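Local coordinates for guanylate kinase (Coxiella burnetii, PDB 3TR0), which catalyses the ATP-dependent phosphorylation of GMP to GDP, yielding ADP, and is thought to be essential for recycling GMP and, indirectly, cGMP, at residues A[47-51]-A[52-56]; A[187-191]-A[192-196]; A[153-156]-A[157-160]; A[62-65]-A[66-70]. One frame throughout, in Å; residues are numbered along the deposited sequence.

How the contacts relate
All four contacts are local, made along continuous chain, and none is wholly core: contacts 1 and 4 lie at the surface, contacts 2 and 3 are partly buried. Contact 1 is a loop turn rich in polar bonds and the only one holding a residue of the GMP pocket. Contacts 3 and 4 lie at the C-terminal ends of helices 147-158 and 60-69; contact 3 borders the nucleotide site, whereas contact 4 lies away from it. Contact 2 starts helix 191-197 and, like contact 3, touches the second subunit, but with polar bonds as well as packing. Contacts 1 and 2 stand on opposite sides of the chain's centre, their own centres about 35 Å apart.

Contact 1. Residues A[47-51]-A[52-56]; sequences PGDQE and GVDYF. With 5GP (guanosine-5'-monophosphate), chain D; SO4 (sulfate ion), chain C.
Q50 and D54 hold each other by bonds running both ways. Q50 N donates to D54 OD2 at 2.7 Å, reaching the carboxylate on its anti side, somewhat out of its plane. In return D54 N gives a nearly straight bond of 3.0 Å to Q50 O, in the carbonyl plane. The same oxygen takes V53 N at 2.9 Å from above that plane, which closes a type II beta turn over E51 and G52. G52 suits the third place of this turn because its phi is positive, 80°. With CG beside its own backbone N (chi1 -61°), D54 swings its carboxylate back toward Q50 N.

Apolar packing is slight: Q50 CB rests on V53 CB at 3.7 Å. The carboxylate of E51 comes to the ring edge of F56, OE2 lying 3.4 Å from CD1, while OE1 accepts from F57 N.

Charge is concentrated here. D49 OD1 and D54 OD1 approach to 3.9 Å, an unfavourable pairing presumably offset by R43, which bridges to D49, and R25, which bridges to D54. R46 N also bonds to D49.

E51 N donates to a sulfate, probably a crystallisation ion, whose O4 is 3.1 Å away and which K45 also binds. Quite apart from it, Y55 OH donates to O1P of GMP at 2.8 Å. D49 and D54 thus probably hold the loop's shape, D54 through Q50 N and both through arginines, while Y55 bonds the GMP phosphate and R43, bonded to both GMP and D49, ties the loop to the substrate site.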
loop_
_atom_site.group_PDB
_atom_site.type_symbol
_atom_site.label_atom_id
_atom_site.label_comp_id
_atom_site.label_asym_id
_atom_site.label_seq_id
_atom_site.Cartn_x
_atom_site.Cartn_y
_atom_site.Cartn_z
ATOM N N PRO A 47 1.974 32.991 -18.201
ATOM C CA PRO A 47 0.857 33.727 -17.605
ATOM C C PRO A 47 0.046 32.791 -16.718
ATOM O O PRO A 47 -0.322 31.699 -17.152
ATOM C CB PRO A 47 0.033 34.149 -18.824
ATOM C CG PRO A 47 1.025 34.224 -19.932
ATOM C CD PRO A 47 2.010 33.125 -19.667
ATOM N N GLY A 48 -0.209 33.206 -15.482
ATOM C CA GLY A 48 -0.921 32.368 -14.537
ATOM C C GLY A 48 -0.001 31.763 -13.493
ATOM O O GLY A 48 -0.420 31.504 -12.366
ATOM N N ASP A 49 1.257 31.539 -13.868
ATOM C CA ASP A 49 2.240 30.968 -12.949
ATOM C C ASP A 49 2.576 31.929 -11.817
ATOM O O ASP A 49 2.625 33.144 -12.013
ATOM C CB ASP A 49 3.523 30.583 -13.693
ATOM C CG ASP A 49 3.350 29.357 -14.568
ATOM O OD1 ASP A 49 2.403 28.580 -14.326
ATOM O OD2 ASP A 49 4.169 29.165 -15.490
ATOM N N GLN A 50 2.817 31.375 -10.632
ATOM C CA GLN A 50 3.193 32.170 -9.472
ATOM C C GLN A 50 4.513 31.692 -8.875
ATOM O O GLN A 50 4.670 30.514 -8.554
ATOM C CB GLN A 50 2.098 32.119 -8.406
ATOM C CG GLN A 50 0.779 32.740 -8.825
ATOM C CD GLN A 50 -0.265 32.665 -7.728
ATOM O OE1 GLN A 50 -0.170 33.362 -6.716
ATOM N NE2 GLN A 50 -1.262 31.809 -7.916
ATOM N N GLU A 51 5.460 32.613 -8.731
ATOM C CA GLU A 51 6.748 32.298 -8.123
ATOM C C GLU A 51 6.565 31.686 -6.735
ATOM O O GLU A 51 5.845 32.230 -5.898
ATOM C CB GLU A 51 7.609 33.557 -8.028
ATOM C CG GLU A 51 8.841 33.408 -7.150
ATOM C CD GLU A 51 9.913 32.541 -7.781
ATOM O OE1 GLU A 51 9.816 32.253 -8.992
ATOM O OE2 GLU A 51 10.855 32.147 -7.062
ATOM N N GLY A 52 7.214 30.549 -6.499
ATOM C CA GLY A 52 7.139 29.876 -5.212
ATOM C C GLY A 52 5.875 29.059 -5.022
ATOM O O GLY A 52 5.698 28.399 -3.996
ATOM N N VAL A 53 4.987 29.104 -6.009
ATOM C CA VAL A 53 3.750 28.336 -5.956
ATOM C C VAL A 53 3.777 27.209 -6.985
ATOM O O VAL A 53 3.601 26.039 -6.648
ATOM C CB VAL A 53 2.521 29.228 -6.208
ATOM C CG1 VAL A 53 1.251 28.390 -6.231
ATOM C CG2 VAL A 53 2.432 30.325 -5.149
ATOM N N ASP A 54 4.001 27.573 -8.242
ATOM C CA ASP A 54 4.124 26.596 -9.314
ATOM C C ASP A 54 5.563 26.099 -9.395
ATOM O O ASP A 54 5.820 24.896 -9.447
ATOM C CB ASP A 54 3.698 27.225 -10.641
ATOM C CG ASP A 54 2.253 27.678 -10.624
ATOM O OD1 ASP A 54 1.372 26.867 -10.976
ATOM O OD2 ASP A 54 1.994 28.840 -10.246
ATOM N N TYR A 55 6.498 27.041 -9.388
ATOM C CA TYR A 55 7.917 26.726 -9.420
ATOM C C TYR A 55 8.681 27.881 -8.815
ATOM O O TYR A 55 8.127 28.958 -8.591
ATOM C CB TYR A 55 8.412 26.574 -10.860
ATOM C CG TYR A 55 7.992 25.309 -11.577
ATOM C CD1 TYR A 55 8.713 24.130 -11.428
ATOM C CD2 TYR A 55 6.902 25.306 -12.431
ATOM C CE1 TYR A 55 8.340 22.973 -12.098
ATOM C CE2 TYR A 55 6.523 24.160 -13.103
ATOM C CZ TYR A 55 7.244 22.997 -12.932
ATOM O OH TYR A 55 6.865 21.857 -13.601
ATOM N N PHE A 56 9.961 27.648 -8.558
ATOM C CA PHE A 56 10.901 28.733 -8.388
ATOM C C PHE A 56 11.485 28.961 -9.768
ATOM O O PHE A 56 12.276 28.153 -10.254
ATOM C CB PHE A 56 12.006 28.353 -7.406
ATOM C CG PHE A 56 11.525 28.162 -5.996
ATOM C CD1 PHE A 56 11.184 29.254 -5.214
ATOM C CD2 PHE A 56 11.426 26.894 -5.449
ATOM C CE1 PHE A 56 10.745 29.084 -3.916
ATOM C CE2 PHE A 56 10.989 26.718 -4.154
ATOM C CZ PHE A 56 10.651 27.816 -3.384
HETATM P P 5GP D . 5.901 21.780 -16.999
HETATM O O1P 5GP D . 5.334 22.512 -15.808
HETATM O O2P 5GP D . 6.923 22.487 -17.849
HETATM O O3P 5GP D . 4.752 21.301 -17.857
HETATM O "O5'" 5GP D . 6.481 20.377 -16.525
HETATM C "C5'" 5GP D . 7.292 19.594 -17.385
HETATM C "C4'" 5GP D . 7.616 18.262 -16.765
HETATM O "O4'" 5GP D . 8.882 18.344 -16.080
HETATM C "C3'" 5GP D . 6.656 17.789 -15.686
HETATM O "O3'" 5GP D . 5.483 17.192 -16.212
HETATM C "C2'" 5GP D . 7.506 16.829 -14.861
HETATM O "O2'" 5GP D . 7.497 15.534 -15.443
HETATM C "C1'" 5GP D . 8.913 17.416 -15.024
HETATM N N9 5GP D . 9.385 18.101 -13.808
HETATM C C8 5GP D . 8.867 19.157 -13.168
HETATM N N7 5GP D . 9.661 19.448 -12.106
HETATM C C5 5GP D . 10.679 18.555 -12.098
HETATM C C6 5GP D . 11.784 18.334 -11.284
HETATM O O6 5GP D . 12.006 19.058 -10.283
HETATM N N1 5GP D . 12.619 17.330 -11.579
HETATM C C2 5GP D . 12.412 16.532 -12.636
HETATM N N2 5GP D . 13.264 15.519 -12.922
HETATM N N3 5GP D . 11.350 16.720 -13.439
HETATM C C4 5GP D . 10.489 17.725 -13.182
HETATM S S SO4 C . 3.832 36.247 -8.885
HETATM O O1 SO4 C . 3.220 35.953 -7.594
HETATM O O2 SO4 C . 3.017 35.672 -9.952
HETATM O O3 SO4 C . 3.908 37.692 -9.068
HETATM O O4 SO4 C . 5.176 35.681 -8.936
#

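Contact 2. Residues A[187-191]-A[192-196]; sequences ERLQR and DVQEK
E187, the last residue of helix 173-187, meets V193 with its folded side chain: CG runs anti to the backbone N (chi1 -171°), the next bond turns, and OE2 comes within 3.6 Å of V193 CG2. The polar end is not wasted against that methyl, since N8 donates to OE2. E187 O accepts Q190 N, closing a type I turn through which the chain changes course.

R188 sends its long side chain away, to pair with D99 and bond to A32 O; its part here is the carbonyl, whose O lies 3.5 Å from V193 CG1. The branched valine thus fits under the turn, one methyl against each of two successive carbonyls. L189 lies side by side with Q194, CD2 being 3.9 Å from NE2, and its carbonyl O is 3.5 Å from Q194 CG.

Q190 is the N-cap of the new helix. Its O receives Q194 N at 2.8 Å, almost in line with the carbonyl, the first full helical bond. D192, a residue well suited to a helix's first turn, brings OD1 to V193 N in a short but bent, weak bond, and OD1 also lies 3.1 Å from Q190 CB. R191 O then accepts E195 N at 2.8 Å, carrying the helical pattern on.

The turn therefore links helix 173-187 to helix 191-197 with hardly any spacer. Beyond it stands the second subunit, where Q194 bonds to L167 O of that chain and L189 packs on its N179, while R188 reaches back to D99 at the start of strand 99-103.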
loop_
_atom_site.group_PDB
_atom_site.type_symbol
_atom_site.label_atom_id
_atom_site.label_comp_id
_atom_site.label_asym_id
_atom_site.label_seq_id
_atom_site.Cartn_x
_atom_site.Cartn_y
_atom_site.Cartn_z
ATOM N N GLU A 187 1.552 2.957 2.917
ATOM C CA GLU A 187 2.981 3.095 3.193
ATOM C C GLU A 187 3.197 3.412 4.665
ATOM O O GLU A 187 4.130 2.910 5.294
ATOM C CB GLU A 187 3.597 4.202 2.330
ATOM C CG GLU A 187 5.123 4.271 2.391
ATOM C CD GLU A 187 5.659 5.054 3.580
ATOM O OE1 GLU A 187 4.873 5.715 4.293
ATOM O OE2 GLU A 187 6.885 4.999 3.804
ATOM N N ARG A 188 2.319 4.242 5.212
ATOM C CA ARG A 188 2.459 4.705 6.589
ATOM C C ARG A 188 2.095 3.628 7.598
ATOM O O ARG A 188 2.246 3.824 8.804
ATOM C CB ARG A 188 1.596 5.942 6.819
ATOM C CG ARG A 188 2.079 7.181 6.064
ATOM C CD ARG A 188 1.035 8.283 6.107
ATOM N NE ARG A 188 1.596 9.584 5.747
ATOM C CZ ARG A 188 0.902 10.717 5.741
ATOM N NH1 ARG A 188 -0.384 10.712 6.064
ATOM N NH2 ARG A 188 1.494 11.856 5.405
ATOM N N LEU A 189 1.593 2.501 7.104
ATOM C CA LEU A 189 1.255 1.368 7.965
ATOM C C LEU A 189 2.285 0.253 7.846
ATOM O O LEU A 189 2.143 -0.792 8.471
ATOM C CB LEU A 189 -0.132 0.816 7.616
ATOM C CG LEU A 189 -1.334 1.745 7.778
ATOM C CD1 LEU A 189 -2.549 1.206 7.032
ATOM C CD2 LEU A 189 -1.663 1.963 9.241
ATOM N N GLN A 190 3.313 0.467 7.030
ATOM C CA GLN A 190 4.377 -0.521 6.873
ATOM C C GLN A 190 5.107 -0.752 8.190
ATOM O O GLN A 190 5.244 0.165 8.997
ATOM C CB GLN A 190 5.385 -0.059 5.819
ATOM C CG GLN A 190 4.831 -0.035 4.408
ATOM C CD GLN A 190 5.842 0.458 3.399
ATOM O OE1 GLN A 190 6.980 0.786 3.745
ATOM N NE2 GLN A 190 5.432 0.518 2.142
ATOM N N ARG A 191 5.591 -1.974 8.388
ATOM C CA ARG A 191 6.278 -2.331 9.628
ATOM C C ARG A 191 7.436 -1.388 9.919
ATOM O O ARG A 191 7.625 -0.970 11.059
ATOM C CB ARG A 191 6.804 -3.761 9.568
ATOM C CG ARG A 191 7.497 -4.192 10.853
ATOM C CD ARG A 191 8.483 -5.313 10.604
ATOM N NE ARG A 191 9.598 -4.881 9.769
ATOM C CZ ARG A 191 9.990 -5.506 8.664
ATOM N NH1 ARG A 191 9.356 -6.598 8.257
ATOM N NH2 ARG A 191 11.015 -5.040 7.965
ATOM N N ASP A 192 8.218 -1.059 8.893
ATOM C CA ASP A 192 9.365 -0.181 9.102
ATOM C C ASP A 192 8.952 1.192 9.635
ATOM O O ASP A 192 9.597 1.736 10.533
ATOM C CB ASP A 192 10.243 -0.059 7.845
ATOM C CG ASP A 192 9.455 0.276 6.585
ATOM O OD1 ASP A 192 8.296 0.727 6.677
ATOM O OD2 ASP A 192 10.015 0.090 5.484
ATOM N N VAL A 193 7.874 1.741 9.084
ATOM C CA VAL A 193 7.349 3.021 9.545
ATOM C C VAL A 193 6.736 2.889 10.938
ATOM O O VAL A 193 6.904 3.765 11.787
ATOM C CB VAL A 193 6.279 3.575 8.593
ATOM C CG1 VAL A 193 5.615 4.800 9.207
ATOM C CG2 VAL A 193 6.893 3.911 7.231
ATOM N N GLN A 194 6.021 1.793 11.167
ATOM C CA GLN A 194 5.315 1.592 12.433
ATOM C C GLN A 194 6.224 1.288 13.621
ATOM O O GLN A 194 5.870 1.582 14.765
ATOM C CB GLN A 194 4.247 0.503 12.283
ATOM C CG GLN A 194 3.079 0.902 11.392
ATOM C CD GLN A 194 2.156 1.905 12.054
ATOM O OE1 GLN A 194 2.587 2.968 12.489
ATOM N NE2 GLN A 194 0.879 1.565 12.140
ATOM N N GLU A 195 7.379 0.683 13.356
ATOM C CA GLU A 195 8.357 0.446 14.412
ATOM C C GLU A 195 8.672 1.763 15.108
ATOM O O GLU A 195 8.911 1.802 16.315
ATOM C CB GLU A 195 9.643 -0.166 13.844
ATOM C CG GLU A 195 9.535 -1.628 13.413
ATOM C CD GLU A 195 9.975 -2.602 14.494
ATOM O OE1 GLU A 195 9.718 -2.336 15.685
ATOM O OE2 GLU A 195 10.586 -3.638 14.152
ATOM N N LYS A 196 8.658 2.847 14.338
ATOM C CA LYS A 196 8.971 4.169 14.867
ATOM C C LYS A 196 7.743 4.819 15.499
ATOM O O LYS A 196 7.777 5.227 16.656
ATOM C CB LYS A 196 9.533 5.067 13.759
ATOM C CG LYS A 196 10.826 4.563 13.144
ATOM C CD LYS A 196 12.022 4.890 14.024
ATOM C CE LYS A 196 13.298 4.272 13.478
ATOM N NZ LYS A 196 13.271 2.784 13.552
#

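Contact 3. Residues A[153-156]-A[157-160]; sequences LARE and EMAH
L153 O accepts E157 N at 3.0 Å, the first of three successive helical bonds joining the two segments. A154 O takes M158 N at 2.9 Å; R155 O takes A159 N at 3.1 Å, with the N-H...O angle down to 138° and the donor well above the carbonyl plane. Next along the backbone, H160 N bonds to E157 O, only three residues back.

E157 has CG anti to the backbone N (chi1 -177°) and then bends, carrying the carboxylate away from residues 153-156, toward W106. A water sits 3.0 Å from OE1 of E157 and 3.2 Å from L153 O, hydrogen-bonded to both, although acceptors around it outnumber its protons. The other oxygen, OE2, receives a weak bond from W106 N. A glutamate suits this place because its two oxygens take the water and W106 N separately, close to the bound GMP.

M158 is a selenomethionine whose last torsion (chi3 -61°) folds the methyl back: CE comes 3.2 Å from A154 O and 4.3 Å from A154 CB. Small A154 and pliant M158 form the buried face. H160 brings the edge of its ring to E156 O, with CD2 2.9 Å away and the oxygen near the ring plane; E163 bonds to its ND1, and W106 stacks on the ring.

P15 of the predicted ATP-binding loop touches A154 and M158, and L205 of the second subunit packs on R155 and M158. This last stretch of helix 147-158 lies against helix 129-137, where A154 and M158 meet L132, and over strand 120-125, where E157 and M158 meet F123.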
loop_
_atom_site.group_PDB
_atom_site.type_symbol
_atom_site.label_atom_id
_atom_site.label_comp_id
_atom_site.label_asym_id
_atom_site.label_seq_id
_atom_site.Cartn_x
_atom_site.Cartn_y
_atom_site.Cartn_z
ATOM N N LEU A 153 6.507 13.355 -26.694
ATOM C CA LEU A 153 7.225 13.210 -25.431
ATOM C C LEU A 153 6.371 12.499 -24.385
ATOM O O LEU A 153 6.895 11.903 -23.445
ATOM C CB LEU A 153 7.666 14.572 -24.891
ATOM C CG LEU A 153 8.832 15.262 -25.602
ATOM C CD1 LEU A 153 9.235 16.525 -24.853
ATOM C CD2 LEU A 153 10.011 14.311 -25.726
ATOM N N ALA A 154 5.055 12.571 -24.551
ATOM C CA ALA A 154 4.131 11.936 -23.614
ATOM C C ALA A 154 4.130 10.421 -23.777
ATOM O O ALA A 154 4.076 9.680 -22.793
ATOM C CB ALA A 154 2.728 12.493 -23.794
ATOM N N ARG A 155 4.188 9.961 -25.022
ATOM C CA ARG A 155 4.216 8.531 -25.297
ATOM C C ARG A 155 5.531 7.913 -24.844
ATOM O O ARG A 155 5.576 6.748 -24.454
ATOM C CB ARG A 155 3.988 8.257 -26.783
ATOM C CG ARG A 155 2.556 8.459 -27.232
ATOM C CD ARG A 155 2.278 7.705 -28.521
ATOM N NE ARG A 155 0.848 7.519 -28.742
ATOM C CZ ARG A 155 0.334 6.747 -29.693
ATOM N NH1 ARG A 155 1.134 6.083 -30.516
ATOM N NH2 ARG A 155 -0.982 6.636 -29.819
ATOM N N GLU A 156 6.600 8.699 -24.901
ATOM C CA GLU A 156 7.911 8.242 -24.463
ATOM C C GLU A 156 7.984 8.230 -22.943
ATOM O O GLU A 156 8.622 7.360 -22.348
ATOM C CB GLU A 156 9.010 9.137 -25.036
ATOM C CG GLU A 156 9.057 9.165 -26.554
ATOM C CD GLU A 156 10.127 10.098 -27.084
ATOM O OE1 GLU A 156 10.747 10.817 -26.271
ATOM O OE2 GLU A 156 10.350 10.113 -28.313
ATOM N N GLU A 157 7.334 9.205 -22.316
ATOM C CA GLU A 157 7.223 9.225 -20.866
ATOM C C GLU A 157 6.448 7.992 -20.415
ATOM O O GLU A 157 6.826 7.325 -19.456
ATOM C CB GLU A 157 6.513 10.495 -20.389
ATOM C CG GLU A 157 6.409 10.631 -18.867
ATOM C CD GLU A 157 7.652 11.247 -18.243
ATOM O OE1 GLU A 157 8.552 11.661 -19.002
ATOM O OE2 GLU A 157 7.728 11.323 -16.996
HETATM N N MSE A 158 5.363 7.685 -21.121
HETATM C CA MSE A 158 4.496 6.580 -20.715
HETATM C C MSE A 158 5.139 5.206 -20.902
HETATM O O MSE A 158 4.809 4.264 -20.188
HETATM C CB MSE A 158 3.142 6.657 -21.423
HETATM C CG MSE A 158 2.117 7.473 -20.654
HETATM SE SE MSE A 158 0.430 7.645 -21.591
HETATM C CE MSE A 158 1.069 8.562 -23.188
ATOM N N ALA A 159 6.063 5.097 -21.850
ATOM C CA ALA A 159 6.779 3.844 -22.059
ATOM C C ALA A 159 7.612 3.471 -20.834
ATOM O O ALA A 159 8.039 2.325 -20.692
ATOM C CB ALA A 159 7.661 3.936 -23.290
ATOM N N HIS A 160 7.838 4.440 -19.952
ATOM C CA HIS A 160 8.625 4.204 -18.739
ATOM C C HIS A 160 7.786 3.770 -17.539
ATOM O O HIS A 160 8.303 3.683 -16.423
ATOM C CB HIS A 160 9.432 5.452 -18.364
ATOM C CG HIS A 160 10.554 5.753 -19.308
ATOM N ND1 HIS A 160 11.799 5.174 -19.190
ATOM C CD2 HIS A 160 10.618 6.568 -20.387
ATOM C CE1 HIS A 160 12.585 5.620 -20.156
ATOM N NE2 HIS A 160 11.891 6.466 -20.897
HETATM O O HOH W 1 9.670 11.829 -21.832
#

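Contact 4. Residues A[62-65]-A[66-70]; sequences RFQA and MVKEG
A65 and E69 meet in the closing turn of helix 60-69, which ends in a Schellman motif at G70. A65 O accepts E69 N at 2.9 Å, and the CG of E69 passes the same oxygen at 3.0 Å. The small A65 side chain lets the glutamate lie alongside, its OE2 3.6 Å from A65 CB.

Q64 reaches K68 on the exposed side. Its CG is anti to the backbone N (chi1 179°), and a bend at the next bond (chi2 63°) brings the amide across the lysine chain at a slant. What OE1 touches is the methylene CE of K68, at 3.1 Å, rather than the ammonium nitrogen; the extended lysine therefore offers its aliphatic part here. Both residues are long and polar, fit for a helix face turned to solvent.

M66, a selenomethionine, donates its N to R62 O in a nearly straight bond and sets its CB against F63 O. The chain beyond CG is extended and carries the selenium end away from the first segment, to I58, A71 and F72; a long, slim apolar side chain suits that reach into the neighbouring loops and strand 72-78. F63 stacks on F72 and meets V67, whose methyl covers part of the buried ring while the valine itself stays partly exposed.

Glycine is well suited to residue 70, where phi is 83°. There G70 N bonds weakly to M66 O and also to V67 O, while within the helix the methyl CG2 of V67 lies 3.6 Å from F63 CE1, oblique to the ring.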
loop_
_atom_site.group_PDB
_atom_site.type_symbol
_atom_site.label_atom_id
_atom_site.label_comp_id
_atom_site.label_asym_id
_atom_site.label_seq_id
_atom_site.Cartn_x
_atom_site.Cartn_y
_atom_site.Cartn_z
ATOM N N ARG A 62 21.618 30.603 -13.269
ATOM C CA ARG A 62 21.289 30.185 -11.910
ATOM C C ARG A 62 21.169 28.665 -11.784
ATOM O O ARG A 62 21.701 28.070 -10.848
ATOM C CB ARG A 62 19.989 30.843 -11.453
ATOM C CG ARG A 62 20.180 32.029 -10.532
ATOM C CD ARG A 62 18.858 32.717 -10.250
ATOM N NE ARG A 62 18.324 33.382 -11.437
ATOM C CZ ARG A 62 17.189 34.072 -11.457
ATOM N NH1 ARG A 62 16.463 34.187 -10.353
ATOM N NH2 ARG A 62 16.781 34.648 -12.581
ATOM N N PHE A 63 20.466 28.042 -12.723
ATOM C CA PHE A 63 20.234 26.601 -12.652
ATOM C C PHE A 63 21.538 25.828 -12.798
ATOM O O PHE A 63 21.808 24.899 -12.036
ATOM C CB PHE A 63 19.236 26.154 -13.722
ATOM C CG PHE A 63 18.638 24.802 -13.460
ATOM C CD1 PHE A 63 19.373 23.649 -13.685
ATOM C CD2 PHE A 63 17.343 24.683 -12.986
ATOM C CE1 PHE A 63 18.827 22.405 -13.442
ATOM C CE2 PHE A 63 16.792 23.437 -12.738
ATOM C CZ PHE A 63 17.536 22.299 -12.968
ATOM N N GLN A 64 22.348 26.217 -13.778
ATOM C CA GLN A 64 23.625 25.555 -14.008
ATOM C C GLN A 64 24.502 25.675 -12.769
ATOM O O GLN A 64 25.172 24.719 -12.374
ATOM C CB GLN A 64 24.332 26.144 -15.229
ATOM C CG GLN A 64 25.687 25.517 -15.521
ATOM C CD GLN A 64 25.588 24.042 -15.858
ATOM O OE1 GLN A 64 26.497 23.264 -15.564
ATOM N NE2 GLN A 64 24.483 23.648 -16.481
ATOM N N ALA A 65 24.491 26.856 -12.159
ATOM C CA ALA A 65 25.198 27.075 -10.906
ATOM C C ALA A 65 24.787 26.017 -9.884
ATOM O O ALA A 65 25.632 25.301 -9.349
ATOM C CB ALA A 65 24.918 28.469 -10.376
HETATM N N MSE A 66 23.485 25.916 -9.629
HETATM C CA MSE A 66 22.962 24.941 -8.668
HETATM C C MSE A 66 23.416 23.516 -8.979
HETATM O O MSE A 66 23.735 22.750 -8.070
HETATM C CB MSE A 66 21.432 25.009 -8.603
HETATM C CG MSE A 66 20.891 25.976 -7.564
HETATM SE SE MSE A 66 19.088 26.621 -7.969
HETATM C CE MSE A 66 18.778 27.675 -6.358
ATOM N N VAL A 67 23.450 23.168 -10.262
ATOM C CA VAL A 67 23.890 21.841 -10.681
ATOM C C VAL A 67 25.346 21.584 -10.295
ATOM O O VAL A 67 25.664 20.559 -9.694
ATOM C CB VAL A 67 23.728 21.637 -12.198
ATOM C CG1 VAL A 67 24.284 20.282 -12.613
ATOM C CG2 VAL A 67 22.264 21.771 -12.601
ATOM N N LYS A 68 26.228 22.518 -10.644
ATOM C CA LYS A 68 27.646 22.390 -10.316
ATOM C C LYS A 68 27.881 22.414 -8.806
ATOM O O LYS A 68 28.805 21.775 -8.304
ATOM C CB LYS A 68 28.458 23.500 -10.989
ATOM C CG LYS A 68 28.414 23.474 -12.508
ATOM C CD LYS A 68 29.163 24.658 -13.103
ATOM C CE LYS A 68 29.056 24.678 -14.620
ATOM N NZ LYS A 68 29.689 25.891 -15.206
ATOM N N GLU A 69 27.042 23.157 -8.090
ATOM C CA GLU A 69 27.166 23.276 -6.641
ATOM C C GLU A 69 26.633 22.034 -5.927
ATOM O O GLU A 69 26.960 21.787 -4.766
ATOM C CB GLU A 69 26.421 24.516 -6.138
ATOM C CG GLU A 69 26.941 25.834 -6.689
ATOM C CD GLU A 69 26.158 27.033 -6.181
ATOM O OE1 GLU A 69 25.751 27.029 -5.001
ATOM O OE2 GLU A 69 25.944 27.982 -6.964
ATOM N N GLY A 70 25.805 21.262 -6.625
ATOM C CA GLY A 70 25.206 20.069 -6.050
ATOM C C GLY A 70 23.972 20.379 -5.224
ATOM O O GLY A 70 23.587 19.602 -4.351
#